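Local coordinates for protein succinate--CoA ligase subunit alpha (Campylobacter jejuni, PDB 6MEL) that is the alpha subunit of a CoA ligase, joining a Rossmann-type domain to a second alpha/beta ligase domain and packing against a chain of another protein, at residues I151-T156 with I207-G212; G179-I184 with G246-I251. All coordinates share one frame; numbering follows the deposited sequence. Where two conformers were deposited one is given.

How the interactions relate
From the N terminus, the chain passes first through I151-T156 at the end of strand 148-152, then G179-I184 in the loop after strand 172-177. It returns through I207-G212 at the end of strand 203-209 and reaches G246-I251 after strand 230-235. Interaction 1 thus closes a loop of 50 residues that contains G179-I184, and interaction 2 begins inside that loop and ends beyond it, so the two cross. The four strands are neighbours in one sheet, and the contacts tie together what follows them. They also touch: E209 OE2 lies 2.5 Å from H247 ND1, a probable hydrogen bond, and K153 CG packs on G179 O.

Interaction 1: I151-T156 with I207-G212; sequences ISKSGT and IGEIGG
S152 and I207 form a parallel beta bridge between strands 148-152 and 203-209, adjacent in the sheet of an alpha/beta domain, close to where both strands give way to loops. I207 stands between two backbone bonds: its N donates to I151 O (2.8 Å), and its O receives K153 N (3.1 Å) from a direction tilted 30° out of the carbonyl plane. S152 CA approaches the same carbonyl in a CA-H...O contact. The two side chains share one face of the sheet. With OG anti to the backbone N (chi1 180°), S152 brings its hydroxyl oxygen to 3.4 Å from I207 CB. That oxygen also accepts from S154 N at 3.1 Å, making an ST turn that bends the chain off the strand toward G155, the N-cap of helix 156-167; T158 OG1 is a further partner.

Beyond the bridge, K153 runs out fully extended past CG, and its CD meets E209 CG at 3.9 Å as the two side chains cross. Its ammonium end is led past E209 toward the backbone of G211 in the loop after strand 203-209, where one water joins K153 NZ to G211 O and a second also binds NZ; E215 completes the setting with a salt bridge. E209 turns its carboxylate the other way, with OE2 directed to H247. Its remaining oxygen is reached through a water on the S154 side: this water stands 2.6 Å from S154 OG and donates to E209 OE1 over 2.8 Å.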
# COMPACT_ATOMS: atom_id res chain seq x y z
N ILE A 151 -6.27 5.09 17.70
CA ILE A 151 -5.59 4.06 16.94
C ILE A 151 -5.77 4.39 15.47
O ILE A 151 -6.90 4.55 15.07
CB ILE A 151 -6.16 2.67 17.24
CG1 ILE A 151 -6.23 2.36 18.73
CG2 ILE A 151 -5.37 1.59 16.50
CD1 ILE A 151 -7.26 1.29 19.06
N SER A 152 -4.68 4.51 14.71
CA SER A 152 -4.79 5.02 13.33
C SER A 152 -3.78 4.36 12.38
O SER A 152 -2.59 4.27 12.68
CB SER A 152 -4.62 6.50 13.32
OG SER A 152 -4.72 7.04 12.02
N LYS A 153 -4.27 4.01 11.18
CA LYS A 153 -3.44 3.51 10.11
C LYS A 153 -2.77 4.67 9.35
O LYS A 153 -1.98 4.41 8.37
CB LYS A 153 -4.27 2.73 9.11
CG LYS A 153 -4.53 1.25 9.39
CD LYS A 153 -5.42 0.67 8.32
CE LYS A 153 -5.65 -0.81 8.52
NZ LYS A 153 -6.51 -1.36 7.45
N SER A 154 -3.01 5.92 9.75
CA SER A 154 -2.39 7.05 9.04
C SER A 154 -1.57 7.98 9.95
O SER A 154 -1.47 7.76 11.18
CB SER A 154 -3.37 7.81 8.19
OG SER A 154 -4.66 7.74 8.65
N GLY A 155 -0.92 8.95 9.30
CA GLY A 155 -0.09 9.97 9.96
C GLY A 155 -0.86 11.27 10.20
O GLY A 155 -1.47 11.49 11.27
N THR A 156 -0.86 12.15 9.20
CA THR A 156 -1.47 13.48 9.35
C THR A 156 -2.96 13.41 9.71
O THR A 156 -3.45 14.28 10.43
CB THR A 156 -1.23 14.34 8.10
OG1 THR A 156 -1.69 13.65 6.94
CG2 THR A 156 0.25 14.65 7.98
N ILE A 207 -9.16 5.01 13.50
CA ILE A 207 -9.06 5.58 12.15
C ILE A 207 -8.50 4.48 11.25
O ILE A 207 -7.40 3.99 11.49
CB ILE A 207 -8.15 6.82 12.07
CG1 ILE A 207 -8.44 7.87 13.14
CG2 ILE A 207 -8.21 7.40 10.67
CD1 ILE A 207 -9.72 8.63 12.91
N GLY A 208 -9.28 4.11 10.22
CA GLY A 208 -8.88 3.07 9.32
C GLY A 208 -8.87 3.58 7.91
O GLY A 208 -9.05 4.78 7.67
N GLU A 209 -8.65 2.64 6.99
CA GLU A 209 -8.72 2.90 5.58
C GLU A 209 -8.96 1.61 4.81
O GLU A 209 -8.95 0.52 5.37
CB GLU A 209 -7.48 3.67 5.11
CG GLU A 209 -6.17 2.95 5.28
CD GLU A 209 -4.92 3.84 5.15
OE1 GLU A 209 -4.92 4.94 5.72
OE2 GLU A 209 -3.95 3.40 4.48
N ILE A 210 -9.21 1.78 3.51
CA ILE A 210 -9.37 0.70 2.57
C ILE A 210 -8.21 -0.28 2.69
O ILE A 210 -7.07 0.09 2.99
CB ILE A 210 -9.48 1.24 1.14
CG1 ILE A 210 -8.30 2.16 0.79
CG2 ILE A 210 -10.80 1.94 0.91
CD1 ILE A 210 -8.11 2.29 -0.73
N GLY A 211 -8.52 -1.55 2.39
CA GLY A 211 -7.50 -2.61 2.23
C GLY A 211 -7.51 -3.56 3.41
O GLY A 211 -7.48 -3.13 4.58
N GLY A 212 -7.52 -4.86 3.10
CA GLY A 212 -7.72 -5.93 4.07
C GLY A 212 -9.00 -5.72 4.86
O GLY A 212 -9.87 -4.87 4.50
O HOH W 1 -6.96 -4.28 7.14
O HOH W 2 -5.37 -0.85 4.92
O HOH W 3 -6.21 5.73 8.04

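Interaction 2: G179-I184 with G246-I251; sequences GGDPII and GHAGAI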
# COMPACT_ATOMS: atom_id res chain seq x y z
N GLY A 179 0.20 1.85 11.20
CA GLY A 179 0.88 1.73 9.94
C GLY A 179 -0.04 1.49 8.76
O GLY A 179 -1.18 0.98 8.90
N GLY A 180 0.48 1.87 7.59
CA GLY A 180 -0.26 1.86 6.33
C GLY A 180 0.14 0.71 5.39
O GLY A 180 -0.22 0.72 4.22
N ASP A 181 0.91 -0.26 5.89
CA ASP A 181 1.40 -1.36 5.07
C ASP A 181 0.45 -2.56 5.17
O ASP A 181 -0.43 -2.64 6.04
CB ASP A 181 2.83 -1.73 5.48
CG ASP A 181 3.88 -0.78 4.94
OD1 ASP A 181 3.51 0.16 4.21
OD2 ASP A 181 5.09 -1.02 5.23
N PRO A 182 0.57 -3.53 4.26
CA PRO A 182 -0.31 -4.68 4.25
C PRO A 182 -0.09 -5.63 5.44
O PRO A 182 -1.03 -6.25 5.91
CB PRO A 182 0.01 -5.42 2.93
CG PRO A 182 0.96 -4.52 2.15
CD PRO A 182 1.52 -3.53 3.14
N ILE A 183 1.15 -5.72 5.89
CA ILE A 183 1.46 -6.40 7.17
C ILE A 183 1.96 -5.36 8.18
O ILE A 183 2.95 -4.68 7.91
CB ILE A 183 2.50 -7.50 6.97
CG1 ILE A 183 2.09 -8.55 5.94
CG2 ILE A 183 2.89 -8.13 8.29
CD1 ILE A 183 3.21 -9.57 5.68
N ILE A 184 1.30 -5.30 9.34
CA ILE A 184 1.65 -4.43 10.41
C ILE A 184 1.67 -5.26 11.68
O ILE A 184 1.48 -6.47 11.64
CB ILE A 184 0.66 -3.25 10.50
CG1 ILE A 184 -0.79 -3.73 10.62
CG2 ILE A 184 0.83 -2.29 9.32
CD1 ILE A 184 -1.75 -2.64 11.04
N GLY A 246 -1.72 5.80 -2.29
CA GLY A 246 -0.52 6.17 -1.56
C GLY A 246 0.06 5.01 -0.78
O GLY A 246 1.05 4.41 -1.15
N HIS A 247 -0.55 4.70 0.36
CA HIS A 247 -0.07 3.59 1.21
C HIS A 247 -0.08 2.24 0.48
O HIS A 247 -1.08 1.84 -0.16
CB HIS A 247 -0.99 3.43 2.42
CG HIS A 247 -0.82 4.46 3.46
ND1 HIS A 247 -1.81 4.70 4.36
CD2 HIS A 247 0.24 5.24 3.80
CE1 HIS A 247 -1.40 5.62 5.20
NE2 HIS A 247 -0.11 5.95 4.91
N ALA A 248 0.99 1.45 0.65
CA ALA A 248 1.02 0.10 0.05
C ALA A 248 -0.22 -0.71 0.47
O ALA A 248 -0.70 -1.49 -0.27
CB ALA A 248 2.29 -0.60 0.47
N GLY A 249 -0.74 -0.52 1.69
CA GLY A 249 -1.86 -1.29 2.15
C GLY A 249 -3.21 -0.77 1.66
O GLY A 249 -4.23 -1.44 1.82
N ALA A 250 -3.23 0.41 1.05
CA ALA A 250 -4.50 1.07 0.77
C ALA A 250 -4.96 0.75 -0.64
O ALA A 250 -4.88 1.59 -1.53
CB ALA A 250 -4.39 2.56 0.99
N ILE A 251 -5.52 -0.44 -0.80
CA ILE A 251 -5.96 -0.91 -2.10
C ILE A 251 -7.16 -1.84 -1.87
O ILE A 251 -7.13 -2.69 -0.99
CB ILE A 251 -4.81 -1.57 -2.88
CG1 ILE A 251 -5.32 -2.11 -4.22
CG2 ILE A 251 -4.10 -2.65 -2.08
CD1 ILE A 251 -4.21 -2.36 -5.23
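The imidazole of H247 presents one face to G180 CA. This CH-pi contact puts CA 3.9 Å from the ring centroid and 15° off the ring normal, displaced toward the rim. The placing depends on the first torsion, which sets CG anti to the carbonyl carbon (chi1 -75°) and swings the ring to the G180 side, while ND1 is engaged by E209. H247 CB closes on G180 O at 3.3 Å, and the same oxygen accepts a hydrogen bond from G249 N (2.9 Å). The donor lies in the carbonyl plane, although the bond is bent at the hydrogen, at 142°.

Both glycines sit where the opposing loop leaves no room for a side chain: the ring faces G180 CA, while D181 C and P182 N, with the carbonyl of G180, face G249 CA. Beside this backbone fit, A248 turns its methyl toward the partner loop, where CB meets P182 CD at 4.0 Å, an apolar touch, and lies equally far from D181 OD1. D181 OD1 is itself held by N123, whose residue also bonds to the backbone of G180.

P182 rests in addition on V102 of helix 102-115, and G249 O accepts from a basic side chain of another protein's chain. H247 to A250, closed by A250 N to H247 O, form a type I beta turn, with A250 at the centre of an inverse gamma turn, packed on the loop that follows strand 172-177 in the alpha/beta domain.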